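Local coordinates for ribonuclease H (Uncultured organism, PDB 3U3G), which probably cleaves the RNA strand of RNA/DNA hybrids, as a type 1 ribonuclease H, at residues M76-E79 with L80-R83. Residues are numbered along the deposited sequence; the frame is centred on the assembly and turned at random.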
loop_
_atom_site.group_PDB
_atom_site.type_symbol
_atom_site.label_atom_id
_atom_site.label_comp_id
_atom_site.label_asym_id
_atom_site.label_seq_id
_atom_site.Cartn_x
_atom_site.Cartn_y
_atom_site.Cartn_z
ATOM N N MET A 76 -0.284 7.042 -3.163
ATOM C CA MET A 76 1.057 6.489 -3.285
ATOM C C MET A 76 1.951 7.545 -3.891
ATOM O O MET A 76 1.527 8.280 -4.781
ATOM C CB MET A 76 1.031 5.296 -4.234
ATOM C CG MET A 76 0.085 4.193 -3.814
ATOM S SD MET A 76 0.046 2.840 -4.999
ATOM C CE MET A 76 1.131 1.652 -4.219
ATOM N N ASP A 77 3.225 7.538 -3.513
ATOM C CA ASP A 77 4.159 8.480 -4.104
ATOM C C ASP A 77 4.925 7.938 -5.309
ATOM O O ASP A 77 5.681 8.681 -5.941
ATOM C CB ASP A 77 5.087 9.113 -3.049
ATOM C CG ASP A 77 6.085 8.126 -2.452
ATOM O OD1 ASP A 77 5.651 7.030 -2.059
ATOM O OD2 ASP A 77 7.167 8.590 -2.011
ATOM N N SER A 78 4.493 6.790 -5.814
ATOM C CA SER A 78 5.042 6.263 -7.059
ATOM C C SER A 78 4.026 6.464 -8.180
ATOM O O SER A 78 2.997 5.794 -8.220
ATOM C CB SER A 78 5.346 4.767 -6.914
ATOM O OG SER A 78 5.607 4.182 -8.184
ATOM N N GLU A 79 4.311 7.375 -9.105
ATOM C CA GLU A 79 3.396 7.585 -10.206
ATOM C C GLU A 79 3.285 6.328 -11.073
ATOM O O GLU A 79 2.199 5.974 -11.531
ATOM C CB GLU A 79 3.777 8.808 -11.054
ATOM C CG GLU A 79 2.703 9.103 -12.083
ATOM C CD GLU A 79 2.910 10.379 -12.866
ATOM O OE1 GLU A 79 3.897 11.093 -12.619
ATOM O OE2 GLU A 79 2.019 10.682 -13.686
ATOM N N LEU A 80 4.412 5.659 -11.306
ATOM C CA LEU A 80 4.406 4.425 -12.070
ATOM C C LEU A 80 3.441 3.392 -11.488
ATOM O O LEU A 80 2.612 2.845 -12.196
ATOM C CB LEU A 80 5.810 3.837 -12.152
ATOM C CG LEU A 80 5.913 2.479 -12.840
ATOM C CD1 LEU A 80 5.486 2.592 -14.286
ATOM C CD2 LEU A 80 7.335 1.960 -12.746
ATOM N N ILE A 81 3.522 3.163 -10.182
ATOM C CA ILE A 81 2.681 2.131 -9.595
ATOM C C ILE A 81 1.208 2.543 -9.618
ATOM O O ILE A 81 0.336 1.736 -9.916
ATOM C CB ILE A 81 3.139 1.756 -8.185
ATOM C CG1 ILE A 81 4.519 1.098 -8.266
ATOM C CG2 ILE A 81 2.137 0.785 -7.562
ATOM C CD1 ILE A 81 5.157 0.865 -6.923
ATOM N N VAL A 82 0.940 3.827 -9.430
ATOM C CA VAL A 82 -0.434 4.310 -9.574
ATOM C C VAL A 82 -0.984 4.069 -10.982
ATOM O O VAL A 82 -2.073 3.516 -11.141
ATOM C CB VAL A 82 -0.535 5.798 -9.206
ATOM C CG1 VAL A 82 -1.900 6.350 -9.589
ATOM C CG2 VAL A 82 -0.290 5.994 -7.710
ATOM N N ARG A 83 -0.190 4.383 -12.003
ATOM C CA ARG A 83 -0.654 4.175 -13.365
ATOM C C ARG A 83 -0.828 2.702 -13.696
ATOM O O ARG A 83 -1.684 2.336 -14.490
ATOM C CB ARG A 83 0.265 4.866 -14.375
ATOM C CG ARG A 83 0.402 6.384 -14.201
ATOM C CD ARG A 83 -0.925 7.143 -14.132
ATOM N NE ARG A 83 -0.654 8.516 -13.681
ATOM C CZ ARG A 83 -1.336 9.174 -12.747
ATOM N NH1 ARG A 83 -2.481 8.707 -12.220
ATOM N NH2 ARG A 83 -0.868 10.332 -12.311
HETATM O O HOH W 1 1.224 9.202 -16.203
#
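Val82 N reaches back to Ser78 O (3.1 Å) and Arg83 N to Glu79 O (2.9 Å), two successive i to i+4 bonds that start the first turn of helix 79-85. Ser78 is the N-cap. With OG anti to its backbone N (chi1 168°), the hydroxyl turns back toward the first turn, and Ser78 OG accepts a hydrogen bond from Ile81 N at 3.1 Å; a short, polar side chain suits this place because it can accept from one of the amides at the start of a helix, which have no preceding turn to supply carbonyls. The methylene CG1 of Ile81 lies against the same oxygen. Here the chain leaves strand 71-76, a central strand of the RNase H fold, and turns from the sheet into a helix. Met76, the last residue of that strand, is buried and flexible enough to fit between sheet and helix: its chain bends at chi3 (100°) and brings Met76 CE to 3.6 Å from Ile81 CG2, the two side chains crossing at about a right angle. Met76 CB lies 3.8 Å from Val82 CG2, and Leu53 of helix 45-60 packs on Met76 as well. Branched Ile81 and Val82 fill the buried side of the turn, Val82 reaching Phe116 of strand 115-118. On the more exposed side, long Glu79 and Arg83, about one turn apart, meet in a salt bridge. Glu79 OE2 lies in the Arg83 guanidinium plane, at its edge, 3.2 Å from Arg83 NH2, which sits above the perpendicular carboxylate plane. A water donates to Glu79 OE2 and accepts from Arg83 NE, while Arg83 NH1 is hydrogen-bonded to Gln86 OE1.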